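Local coordinates for protein cyanophycinase-like exopeptidase (actinobacterium SCGC AAA027-L06, PDB 6NQC) that probably hydrolyses peptide bonds as a serine exopeptidase related to cyanophycinase, in peptidase family S51, at residues S31-P36 with A151-G156; I61-G66 with D129-T134; F75-G80 with S91-V96; I117-G122 with E176-I181. One frame throughout, in Å; residues are numbered along the deposited sequence.

How the contacts relate
Contacts 1 and 4, both partly buried, sit on neighbouring strands, 149-153 and 116-119, near the middle of the chain; a hydrogen bond from G121 N to E33 OE2 joins their segments. Contact 2, fully buried, lies at the C-terminal end of strand 57-61, next to strand 116-119 in the same sheet, where I61 is backbone hydrogen-bonded to Y118. Contact 3 is the surface member, at the outermost strand 90-93, and contact 2 reaches it through T63 OG1 and V96 O. The chemistry follows place: methyl groups meet in contact 2, two phenyl rings in contact 4, a lysine chain and a ring beside an anion in contact 3, and a sulfur facing the flat of a carboxylate in contact 1.

Contact 1 of 4, residues S31-P36 with A151-G156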
loop_
_atom_site.group_PDB
_atom_site.type_symbol
_atom_site.label_atom_id
_atom_site.label_comp_id
_atom_site.label_asym_id
_atom_site.label_seq_id
_atom_site.Cartn_x
_atom_site.Cartn_y
_atom_site.Cartn_z
ATOM N N SER A 31 4.105 -6.653 5.571
ATOM C CA SER A 31 4.186 -7.916 4.821
ATOM C C SER A 31 2.850 -8.626 5.047
ATOM O O SER A 31 2.077 -8.244 5.929
ATOM C CB SER A 31 5.345 -8.840 5.243
ATOM O OG SER A 31 5.038 -9.579 6.419
ATOM N N GLY A 32 2.608 -9.673 4.269
ATOM C CA GLY A 32 1.546 -10.613 4.588
ATOM C C GLY A 32 0.250 -10.348 3.889
ATOM O O GLY A 32 -0.799 -10.775 4.399
ATOM N N GLU A 33 0.279 -9.637 2.750
ATOM C CA GLU A 33 -0.942 -9.395 2.003
ATOM C C GLU A 33 -1.650 -10.719 1.719
ATOM O O GLU A 33 -1.013 -11.757 1.493
ATOM C CB GLU A 33 -0.665 -8.648 0.702
ATOM C CG GLU A 33 0.111 -9.431 -0.367
ATOM C CD GLU A 33 1.604 -9.208 -0.279
ATOM O OE1 GLU A 33 2.226 -9.880 0.540
ATOM O OE2 GLU A 33 2.140 -8.331 -1.003
ATOM N N TYR A 34 -2.986 -10.647 1.739
ATOM C CA TYR A 34 -3.873 -11.728 1.324
ATOM C C TYR A 34 -3.761 -12.956 2.209
ATOM O O TYR A 34 -4.251 -14.037 1.832
ATOM C CB TYR A 34 -3.649 -12.116 -0.143
ATOM C CG TYR A 34 -3.627 -10.955 -1.114
ATOM C CD1 TYR A 34 -4.332 -9.794 -0.832
ATOM C CD2 TYR A 34 -2.884 -11.006 -2.282
ATOM C CE1 TYR A 34 -4.315 -8.713 -1.691
ATOM C CE2 TYR A 34 -2.864 -9.902 -3.177
ATOM C CZ TYR A 34 -3.601 -8.764 -2.860
ATOM O OH TYR A 34 -3.616 -7.654 -3.684
ATOM N N LEU A 35 -3.163 -12.860 3.375
ATOM C CA LEU A 35 -3.036 -14.068 4.193
ATOM C C LEU A 35 -4.014 -14.076 5.368
ATOM O O LEU A 35 -4.535 -13.022 5.772
ATOM C CB LEU A 35 -1.611 -14.266 4.711
ATOM C CG LEU A 35 -0.591 -14.600 3.609
ATOM C CD1 LEU A 35 0.726 -15.025 4.253
ATOM C CD2 LEU A 35 -1.078 -15.649 2.603
ATOM N N PRO A 36 -4.322 -15.257 5.923
ATOM C CA PRO A 36 -5.338 -15.320 6.992
ATOM C C PRO A 36 -5.093 -14.373 8.147
ATOM O O PRO A 36 -6.053 -13.773 8.672
ATOM C CB PRO A 36 -5.261 -16.790 7.452
ATOM C CG PRO A 36 -4.815 -17.528 6.253
ATOM C CD PRO A 36 -3.844 -16.594 5.527
ATOM N N ALA A 151 -4.639 0.435 0.078
ATOM C CA ALA A 151 -3.610 -0.182 0.894
ATOM C C ALA A 151 -2.467 -0.623 0.001
ATOM O O ALA A 151 -2.649 -0.891 -1.189
ATOM C CB ALA A 151 -4.182 -1.374 1.706
ATOM N N GLY A 152 -1.286 -0.674 0.589
ATOM C CA GLY A 152 -0.120 -1.211 -0.070
ATOM C C GLY A 152 0.723 -1.993 0.904
ATOM O O GLY A 152 0.885 -1.619 2.077
ATOM N N CYS A 153 1.222 -3.124 0.425
ATOM C CA CYS A 153 2.010 -4.045 1.230
ATOM C C CYS A 153 3.438 -4.089 0.700
ATOM O O CYS A 153 3.651 -4.245 -0.509
ATOM C CB CYS A 153 1.375 -5.426 1.211
ATOM S SG CYS A 153 2.319 -6.648 2.071
ATOM N N SER A 154 4.405 -3.907 1.608
ATOM C CA SER A 154 5.836 -3.936 1.303
ATOM C C SER A 154 6.147 -2.888 0.235
ATOM O O SER A 154 6.003 -1.683 0.500
ATOM C CB SER A 154 6.239 -5.357 0.886
ATOM O OG SER A 154 7.641 -5.439 0.858
ATOM N N ALA A 155 6.511 -3.315 -0.982
ATOM C CA ALA A 155 6.737 -2.359 -2.060
ATOM C C ALA A 155 5.541 -1.451 -2.242
ATOM O O ALA A 155 5.689 -0.278 -2.612
ATOM C CB ALA A 155 7.038 -3.066 -3.380
ATOM N N GLY A 156 4.328 -2.002 -2.059
ATOM C CA GLY A 156 3.123 -1.220 -2.258
ATOM C C GLY A 156 2.942 -0.117 -1.244
ATOM O O GLY A 156 2.314 0.906 -1.531
#
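S31 and C153 meet where the loop after strand 26-29 passes over what is probably the nucleophile elbow of this S51-family peptidase, the GxSxG turn G152-G156 that joins strand 149-153 to a helix. S31 offers its backbone to the contact: S31 CA lies 3.6 Å from C153 SG, while its CB points away from the 151-156 segment and its OG is hydrogen-bonded to V220 N. At G32 the chain begins a type II turn that ends at L35, and G32 N stands 3.8 Å from the same sulfur, C153 SG. E33 supplies the side-chain half of the contact. Its CG is tucked between the backbone N and the carbonyl carbon (chi1 68°) and the chain then bends sharply at chi2 (-92°), which brings the carboxylate back to the cysteine. The sulfur faces the flat of the carboxylate, with E33 OE1 at 3.6 Å and E33 OE2 at 3.5 Å from C153 SG, an arrangement of packing without a hydrogen bond. E33 OE2 is instead bonded by G121 N, which helps to hold the carboxylate. Y34 leads on to other partners: its ring meets that of Y118, and E33 CG packs over one of its faces. L35 O then ties the loop to Q83 of helix 70-87. In the 151-156 segment, the elbow is closed by a bond of 2.8 Å from G156 N to C153 O, and S154, with a positive phi of 57°, makes a weak hydrogen bond to H189 through OG, consistent with a Ser-His-Glu triad. C153 CB lies 3.8 Å from E33 CB.

Contact 2 of 4, residues I61-G66 with D129-T134; sequences IPTAAG and DTLINT
T63 has the most surface buried here, and its methyl group makes the closest approach: T63 CG2 is 3.5 Å from T130 CG2. T63 OG1 lies beside the backbone N (chi1 -50°), which leaves CG2 anti to that N; T130 is turned the same way, and the two methyls face each other. T63 OG1 is hydrogen-bonded to V96 O, and T130 OG1 to Y126 O one helical turn earlier, so these buried polar atoms have partners though no bond links the segments. L131 comes next in buried area. Its CD1 branch reaches over to the loop and makes a loose apolar touch, L131 CD1 to I61 CG2 at 4.4 Å, while merely lying beside T63 OG1. The contact thus packs the end of helix 124-131 against the loop that follows the C-terminal end of strand 57-61, a parallel strand of the alpha/beta sheet. Past L131 the chain makes a type II turn to T134, whose OG1 donates to L131 O at 2.7 Å, tilted 29° from the carbonyl plane. The same hydroxyl caps W137 N at the start of the following helix, joining the end of one helix to the beginning of the next.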
loop_
_atom_site.group_PDB
_atom_site.type_symbol
_atom_site.label_atom_id
_atom_site.label_comp_id
_atom_site.label_asym_id
_atom_site.label_seq_id
_atom_site.Cartn_x
_atom_site.Cartn_y
_atom_site.Cartn_z
ATOM N N ILE A 61 -3.926 -5.140 -7.372
ATOM C CA ILE A 61 -3.026 -4.608 -8.391
ATOM C C ILE A 61 -1.625 -5.143 -8.124
ATOM O O ILE A 61 -0.982 -4.814 -7.098
ATOM C CB ILE A 61 -3.067 -3.071 -8.426
ATOM C CG1 ILE A 61 -4.485 -2.612 -8.769
ATOM C CG2 ILE A 61 -2.077 -2.573 -9.426
ATOM C CD1 ILE A 61 -4.661 -1.148 -8.858
ATOM N N PRO A 62 -1.127 -6.012 -9.013
ATOM C CA PRO A 62 0.129 -6.709 -8.749
ATOM C C PRO A 62 1.291 -6.129 -9.528
ATOM O O PRO A 62 2.302 -6.800 -9.711
ATOM C CB PRO A 62 -0.193 -8.129 -9.239
ATOM C CG PRO A 62 -0.955 -7.821 -10.502
ATOM C CD PRO A 62 -1.816 -6.598 -10.185
ATOM N N THR A 63 1.159 -4.899 -9.985
ATOM C CA THR A 63 2.157 -4.317 -10.861
ATOM C C THR A 63 3.562 -4.333 -10.301
ATOM O O THR A 63 4.527 -4.378 -11.071
ATOM C CB THR A 63 1.750 -2.854 -11.163
ATOM O OG1 THR A 63 0.388 -2.859 -11.588
ATOM C CG2 THR A 63 2.641 -2.236 -12.229
ATOM N N ALA A 64 3.725 -4.266 -8.965
ATOM C CA ALA A 64 5.048 -4.395 -8.373
ATOM C C ALA A 64 5.733 -5.677 -8.822
ATOM O O ALA A 64 6.960 -5.720 -8.833
ATOM C CB ALA A 64 4.978 -4.349 -6.843
ATOM N N ALA A 65 4.964 -6.705 -9.203
ATOM C CA ALA A 65 5.518 -7.976 -9.620
ATOM C C ALA A 65 5.500 -8.140 -11.128
ATOM O O ALA A 65 5.669 -9.262 -11.615
ATOM C CB ALA A 65 4.760 -9.115 -8.943
ATOM N N GLY A 66 5.273 -7.043 -11.872
ATOM C CA GLY A 66 5.062 -7.092 -13.315
ATOM C C GLY A 66 6.230 -7.599 -14.142
ATOM O O GLY A 66 6.039 -7.927 -15.312
ATOM N N ASP A 129 7.517 3.536 -11.235
ATOM C CA ASP A 129 7.778 3.956 -12.614
ATOM C C ASP A 129 6.658 3.534 -13.564
ATOM O O ASP A 129 6.373 4.234 -14.533
ATOM C CB ASP A 129 9.097 3.374 -13.097
ATOM C CG ASP A 129 10.322 4.029 -12.456
ATOM O OD1 ASP A 129 10.213 5.145 -11.906
ATOM O OD2 ASP A 129 11.390 3.397 -12.480
ATOM N N THR A 130 5.969 2.431 -13.271
ATOM C CA THR A 130 4.966 1.915 -14.190
ATOM C C THR A 130 3.638 2.642 -14.060
ATOM O O THR A 130 2.979 2.862 -15.082
ATOM C CB THR A 130 4.772 0.405 -13.985
ATOM O OG1 THR A 130 5.979 -0.291 -14.341
ATOM C CG2 THR A 130 3.701 -0.114 -14.851
ATOM N N LEU A 131 3.239 3.059 -12.852
ATOM C CA LEU A 131 1.943 3.702 -12.682
ATOM C C LEU A 131 2.004 5.214 -12.512
ATOM O O LEU A 131 0.948 5.869 -12.583
ATOM C CB LEU A 131 1.194 3.128 -11.478
ATOM C CG LEU A 131 0.941 1.616 -11.563
ATOM C CD1 LEU A 131 0.153 1.118 -10.357
ATOM C CD2 LEU A 131 0.278 1.231 -12.879
ATOM N N ILE A 132 3.179 5.793 -12.229
ATOM C CA ILE A 132 3.184 7.215 -11.864
ATOM C C ILE A 132 2.612 8.021 -13.019
ATOM O O ILE A 132 2.970 7.805 -14.185
ATOM C CB ILE A 132 4.599 7.679 -11.500
ATOM C CG1 ILE A 132 4.566 9.068 -10.898
ATOM C CG2 ILE A 132 5.492 7.620 -12.741
ATOM C CD1 ILE A 132 5.916 9.504 -10.262
ATOM N N ASN A 133 1.725 8.962 -12.702
ATOM C CA ASN A 133 1.171 9.876 -13.698
ATOM C C ASN A 133 0.509 9.136 -14.854
ATOM O O ASN A 133 0.611 9.539 -16.020
ATOM C CB ASN A 133 2.239 10.828 -14.239
ATOM C CG ASN A 133 2.892 11.622 -13.164
ATOM O OD1 ASN A 133 2.286 11.888 -12.118
ATOM N ND2 ASN A 133 4.124 12.012 -13.391
ATOM N N THR A 134 -0.232 8.067 -14.529
ATOM C CA THR A 134 -0.972 7.361 -15.548
ATOM C C THR A 134 -2.466 7.579 -15.325
ATOM O O THR A 134 -2.909 7.894 -14.212
ATOM C CB THR A 134 -0.721 5.851 -15.532
ATOM O OG1 THR A 134 -1.112 5.355 -14.240
ATOM C CG2 THR A 134 0.707 5.493 -15.816
#

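Contact 3 of 4, residues F75-G80 with S91-V96; sequences FWKQLG and SKFLPV. With SO4 (sulfate ion), chain B.
F93 N, beside the ring that packs on K77, donates to O4 of a sulfate ion, 2.8 Å away and nearly straight at 170°. The ion probably came from the crystallisation liquor; it also takes a hydrogen bond from R81 NH2 of helix 70-87, so helix and strand share it. This is the last step of a beta-alpha-beta unit, in which strand 57-61 is followed by helix 70-87 and then by strand 90-93, the outermost strand of the central sheet. Helix and strand are joined chiefly by a CH-pi contact. K77 CB lies 3.7 Å from the centroid of the F93 ring and only 3° from the ring normal, which places it over the middle of one face. Because K77 CG stands opposite the backbone N (chi1 -167°) and the chain stays extended, the lysine runs outward across that face, with K77 CG 3.5 Å from F93 CG and K77 CD 3.9 Å from F93 CD2. Its amino group ends on the sulfate side, although K77 NZ remains 4.0 Å from sulfate O1, too long to count as a bond; its positive charge may still help to hold the anion near. K92 contributes its aliphatic chain to the rim of this site, while its own amino group forms a salt bridge with E90. W76 touches F93 with its backbone carbonyl carbon and CB, while its indole packs on E33 and A65. At that end of the ring, W76 C lies 4.2 Å and W76 CB 4.4 Å from F93 CE1.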
loop_
_atom_site.group_PDB
_atom_site.type_symbol
_atom_site.label_atom_id
_atom_site.label_comp_id
_atom_site.label_asym_id
_atom_site.label_seq_id
_atom_site.Cartn_x
_atom_site.Cartn_y
_atom_site.Cartn_z
ATOM N N PHE A 75 0.085 -16.916 -9.521
ATOM C CA PHE A 75 0.081 -17.250 -8.105
ATOM C C PHE A 75 -0.440 -16.071 -7.285
ATOM O O PHE A 75 -1.219 -16.275 -6.347
ATOM C CB PHE A 75 1.487 -17.662 -7.646
ATOM C CG PHE A 75 1.553 -18.133 -6.201
ATOM C CD1 PHE A 75 1.151 -19.415 -5.862
ATOM C CD2 PHE A 75 2.026 -17.298 -5.192
ATOM C CE1 PHE A 75 1.209 -19.868 -4.527
ATOM C CE2 PHE A 75 2.078 -17.735 -3.878
ATOM C CZ PHE A 75 1.671 -19.044 -3.548
ATOM N N TRP A 76 -0.024 -14.840 -7.630
ATOM C CA TRP A 76 -0.571 -13.665 -6.963
ATOM C C TRP A 76 -2.092 -13.591 -7.149
ATOM O O TRP A 76 -2.825 -13.312 -6.191
ATOM C CB TRP A 76 0.084 -12.366 -7.449
ATOM C CG TRP A 76 1.365 -12.037 -6.748
ATOM C CD1 TRP A 76 2.618 -12.005 -7.306
ATOM C CD2 TRP A 76 1.545 -11.743 -5.346
ATOM N NE1 TRP A 76 3.554 -11.701 -6.348
ATOM C CE2 TRP A 76 2.939 -11.531 -5.140
ATOM C CE3 TRP A 76 0.682 -11.647 -4.263
ATOM C CZ2 TRP A 76 3.472 -11.209 -3.893
ATOM C CZ3 TRP A 76 1.217 -11.337 -3.011
ATOM C CH2 TRP A 76 2.592 -11.127 -2.837
ATOM N N LYS A 77 -2.545 -13.782 -8.397
ATOM C CA LYS A 77 -3.981 -13.799 -8.675
ATOM C C LYS A 77 -4.729 -14.795 -7.780
ATOM O O LYS A 77 -5.754 -14.461 -7.146
ATOM C CB LYS A 77 -4.207 -14.124 -10.153
ATOM C CG LYS A 77 -5.597 -13.879 -10.674
ATOM C CD LYS A 77 -5.749 -14.434 -12.091
ATOM C CE LYS A 77 -7.175 -14.345 -12.554
ATOM N NZ LYS A 77 -7.287 -14.266 -14.053
ATOM N N GLN A 78 -4.205 -16.018 -7.684
ATOM C CA GLN A 78 -4.923 -17.064 -6.971
ATOM C C GLN A 78 -4.843 -16.858 -5.466
ATOM O O GLN A 78 -5.822 -17.090 -4.748
ATOM C CB GLN A 78 -4.367 -18.435 -7.362
ATOM C CG GLN A 78 -5.239 -19.190 -8.357
ATOM C CD GLN A 78 -6.650 -19.504 -7.817
ATOM O OE1 GLN A 78 -6.827 -20.212 -6.804
ATOM N NE2 GLN A 78 -7.655 -18.978 -8.493
ATOM N N LEU A 79 -3.694 -16.395 -4.968
ATOM C CA LEU A 79 -3.596 -15.970 -3.568
ATOM C C LEU A 79 -4.655 -14.923 -3.226
ATOM O O LEU A 79 -5.400 -15.056 -2.236
ATOM C CB LEU A 79 -2.197 -15.418 -3.316
ATOM C CG LEU A 79 -1.723 -15.306 -1.870
ATOM C CD1 LEU A 79 -1.741 -16.661 -1.215
ATOM C CD2 LEU A 79 -0.323 -14.701 -1.837
ATOM N N GLY A 80 -4.738 -13.867 -4.035
ATOM C CA GLY A 80 -5.724 -12.827 -3.779
ATOM C C GLY A 80 -7.156 -13.303 -3.950
ATOM O O GLY A 80 -8.044 -12.906 -3.193
ATOM N N SER A 91 -13.342 -10.490 -6.007
ATOM C CA SER A 91 -12.053 -9.886 -6.330
ATOM C C SER A 91 -12.043 -9.437 -7.784
ATOM O O SER A 91 -12.785 -9.956 -8.632
ATOM C CB SER A 91 -10.942 -10.893 -6.061
ATOM O OG SER A 91 -11.234 -12.101 -6.741
ATOM N N LYS A 92 -11.207 -8.437 -8.069
ATOM C CA LYS A 92 -10.922 -7.988 -9.424
ATOM C C LYS A 92 -9.407 -7.865 -9.527
ATOM O O LYS A 92 -8.833 -6.910 -8.987
ATOM C CB LYS A 92 -11.595 -6.655 -9.728
ATOM C CG LYS A 92 -13.120 -6.718 -9.584
ATOM C CD LYS A 92 -13.719 -7.536 -10.696
ATOM C CE LYS A 92 -15.107 -7.045 -11.069
ATOM N NZ LYS A 92 -15.807 -8.048 -11.919
ATOM N N PHE A 93 -8.766 -8.849 -10.144
ATOM C CA PHE A 93 -7.333 -8.802 -10.446
ATOM C C PHE A 93 -7.101 -7.965 -11.682
ATOM O O PHE A 93 -7.680 -8.233 -12.732
ATOM C CB PHE A 93 -6.821 -10.221 -10.654
ATOM C CG PHE A 93 -5.340 -10.350 -10.758
ATOM C CD1 PHE A 93 -4.530 -10.261 -9.632
ATOM C CD2 PHE A 93 -4.756 -10.658 -11.973
ATOM C CE1 PHE A 93 -3.193 -10.407 -9.728
ATOM C CE2 PHE A 93 -3.404 -10.840 -12.074
ATOM C CZ PHE A 93 -2.617 -10.724 -10.955
ATOM N N LEU A 94 -6.275 -6.941 -11.561
ATOM C CA LEU A 94 -5.980 -6.026 -12.676
ATOM C C LEU A 94 -4.591 -6.350 -13.173
ATOM O O LEU A 94 -3.601 -5.926 -12.554
ATOM C CB LEU A 94 -6.027 -4.569 -12.231
ATOM C CG LEU A 94 -7.189 -3.736 -12.744
ATOM C CD1 LEU A 94 -8.460 -4.378 -12.241
ATOM C CD2 LEU A 94 -7.090 -2.314 -12.275
ATOM N N PRO A 95 -4.456 -7.117 -14.257
ATOM C CA PRO A 95 -3.082 -7.560 -14.669
ATOM C C PRO A 95 -2.318 -6.440 -15.373
ATOM O O PRO A 95 -2.090 -6.473 -16.542
ATOM C CB PRO A 95 -3.413 -8.717 -15.617
ATOM C CG PRO A 95 -4.781 -8.411 -16.185
ATOM C CD PRO A 95 -5.527 -7.719 -15.083
ATOM N N VAL A 96 -2.006 -5.389 -14.611
ATOM C CA VAL A 96 -1.286 -4.236 -15.150
ATOM C C VAL A 96 0.192 -4.517 -14.913
ATOM O O VAL A 96 0.701 -4.352 -13.806
ATOM C CB VAL A 96 -1.732 -2.923 -14.513
ATOM C CG1 VAL A 96 -0.836 -1.777 -14.923
ATOM C CG2 VAL A 96 -3.170 -2.629 -14.912
HETATM S S SO4 B . -10.987 -11.320 -12.289
HETATM O O1 SO4 B . -10.198 -11.535 -13.522
HETATM O O2 SO4 B . -11.774 -12.515 -11.973
HETATM O O3 SO4 B . -11.916 -10.183 -12.469
HETATM O O4 SO4 B . -10.064 -11.106 -11.176
#

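Contact 4 of 4, residues I117-G122 with E176-I181; sequences IYFSGG and EGFGII
F119 and F178 meet through F119 CZ and F178 CE2, although their CA atoms stand 12.2 Å apart. F119 leaves strand 116-119 with CG beside the backbone N and opposite the carbonyl carbon (chi1 -65°), and can be followed outward from its first carbon. F119 CB packs against G156, at the start of the helix that follows the probable nucleophile elbow. From CG the ring divides. On the CD1-CE1 side of the ring, F119 CD1 meets the CG2 methyl of I61 and F119 CE1 meets the CD1 methyl of L131, so that branch rests on apolar atoms at the end of the neighbouring strand and of helix 124-131. Farthest from the backbone, F119 CZ comes to 4.2 Å from F178 CE2, and this is where the two segments touch. The rings meet obliquely, with centroids 5.8 Å apart and planes at 46°. F178 comes from the loop between strands 175-176 and 184-187. It too touches L131, which makes that leucine a common neighbour of both phenyl groups. The preceding strand residue, Y118, is directed the other way, toward E33 and C153, as successive side chains of strand 116-119 point to opposite faces of the sheet. F119 packs between the end of helix 124-131, the start of the helix after the probable elbow and F178, which in turn stacks on W137 of helix 135-145. The inner parallel strand 116-119 is thus part of an alpha/beta sheet with helices packed on it.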
loop_
_atom_site.group_PDB
_atom_site.type_symbol
_atom_site.label_atom_id
_atom_site.label_comp_id
_atom_site.label_asym_id
_atom_site.label_seq_id
_atom_site.Cartn_x
_atom_site.Cartn_y
_atom_site.Cartn_z
ATOM N N ILE A 117 -8.727 -0.945 -2.998
ATOM C CA ILE A 117 -7.690 -1.121 -4.007
ATOM C C ILE A 117 -6.414 -1.446 -3.253
ATOM O O ILE A 117 -6.074 -0.739 -2.295
ATOM C CB ILE A 117 -7.552 0.130 -4.887
ATOM C CG1 ILE A 117 -8.866 0.381 -5.621
ATOM C CG2 ILE A 117 -6.422 -0.016 -5.850
ATOM C CD1 ILE A 117 -8.884 1.748 -6.306
ATOM N N TYR A 118 -5.757 -2.559 -3.615
ATOM C CA TYR A 118 -4.607 -3.106 -2.891
ATOM C C TYR A 118 -3.409 -3.235 -3.826
ATOM O O TYR A 118 -3.516 -3.879 -4.868
ATOM C CB TYR A 118 -4.968 -4.483 -2.301
ATOM C CG TYR A 118 -4.153 -4.868 -1.106
ATOM C CD1 TYR A 118 -2.827 -5.299 -1.259
ATOM C CD2 TYR A 118 -4.671 -4.775 0.187
ATOM C CE1 TYR A 118 -2.071 -5.647 -0.170
ATOM C CE2 TYR A 118 -3.895 -5.104 1.281
ATOM C CZ TYR A 118 -2.586 -5.548 1.081
ATOM O OH TYR A 118 -1.772 -5.898 2.136
ATOM N N PHE A 119 -2.275 -2.593 -3.470
ATOM C CA PHE A 119 -1.009 -2.831 -4.160
ATOM C C PHE A 119 -0.260 -3.943 -3.430
ATOM O O PHE A 119 0.158 -3.758 -2.288
ATOM C CB PHE A 119 -0.126 -1.577 -4.199
ATOM C CG PHE A 119 -0.691 -0.457 -5.002
ATOM C CD1 PHE A 119 -0.901 -0.598 -6.361
ATOM C CD2 PHE A 119 -0.984 0.753 -4.406
ATOM C CE1 PHE A 119 -1.418 0.458 -7.119
ATOM C CE2 PHE A 119 -1.513 1.803 -5.142
ATOM C CZ PHE A 119 -1.741 1.654 -6.511
ATOM N N SER A 120 -0.066 -5.092 -4.075
ATOM C CA SER A 120 0.734 -6.144 -3.462
ATOM C C SER A 120 2.227 -5.903 -3.723
ATOM O O SER A 120 2.632 -4.941 -4.395
ATOM C CB SER A 120 0.295 -7.521 -3.949
ATOM O OG SER A 120 0.196 -7.562 -5.358
ATOM N N GLY A 121 3.042 -6.778 -3.139
ATOM C CA GLY A 121 4.477 -6.581 -3.070
ATOM C C GLY A 121 5.215 -6.936 -4.372
ATOM O O GLY A 121 4.655 -7.465 -5.334
ATOM N N GLY A 122 6.496 -6.599 -4.374
ATOM C CA GLY A 122 7.377 -6.771 -5.497
ATOM C C GLY A 122 8.468 -5.707 -5.500
ATOM O O GLY A 122 9.132 -5.464 -4.495
ATOM N N GLU A 176 10.795 8.678 -7.735
ATOM C CA GLU A 176 9.576 9.380 -7.368
ATOM C C GLU A 176 8.422 8.396 -7.172
ATOM O O GLU A 176 8.142 7.560 -8.028
ATOM C CB GLU A 176 9.243 10.401 -8.455
ATOM C CG GLU A 176 8.010 11.237 -8.204
ATOM C CD GLU A 176 7.858 12.385 -9.225
ATOM O OE1 GLU A 176 8.851 12.701 -9.925
ATOM O OE2 GLU A 176 6.744 12.962 -9.321
ATOM N N GLY A 177 7.772 8.479 -6.017
ATOM C CA GLY A 177 6.573 7.729 -5.739
ATOM C C GLY A 177 5.320 8.542 -6.004
ATOM O O GLY A 177 5.346 9.615 -6.604
ATOM N N PHE A 178 4.203 8.001 -5.536
ATOM C CA PHE A 178 2.899 8.593 -5.827
ATOM C C PHE A 178 2.613 9.784 -4.930
ATOM O O PHE A 178 1.822 10.643 -5.303
ATOM C CB PHE A 178 1.808 7.540 -5.663
ATOM C CG PHE A 178 2.018 6.291 -6.482
ATOM C CD1 PHE A 178 2.642 6.343 -7.721
ATOM C CD2 PHE A 178 1.599 5.068 -6.006
ATOM C CE1 PHE A 178 2.810 5.192 -8.459
ATOM C CE2 PHE A 178 1.786 3.908 -6.731
ATOM C CZ PHE A 178 2.340 3.953 -7.949
ATOM N N GLY A 179 3.227 9.845 -3.738
ATOM C CA GLY A 179 3.186 11.022 -2.897
ATOM C C GLY A 179 1.858 11.313 -2.220
ATOM O O GLY A 179 1.547 12.466 -1.981
ATOM N N ILE A 180 1.091 10.302 -1.868
ATOM C CA ILE A 180 -0.161 10.557 -1.178
ATOM C C ILE A 180 -0.075 10.545 0.340
ATOM O O ILE A 180 -1.006 11.023 1.001
ATOM C CB ILE A 180 -1.231 9.542 -1.638
ATOM C CG1 ILE A 180 -0.779 8.136 -1.340
ATOM C CG2 ILE A 180 -1.540 9.800 -3.109
ATOM C CD1 ILE A 180 -1.925 7.188 -1.294
ATOM N N ILE A 181 0.955 9.947 0.925
ATOM C CA ILE A 181 1.330 10.286 2.288
ATOM C C ILE A 181 2.485 11.274 2.143
ATOM O O ILE A 181 3.606 10.916 1.749
ATOM C CB ILE A 181 1.669 9.064 3.123
ATOM C CG1 ILE A 181 2.667 8.134 2.440
ATOM C CG2 ILE A 181 0.409 8.238 3.368
ATOM C CD1 ILE A 181 3.009 6.943 3.259
#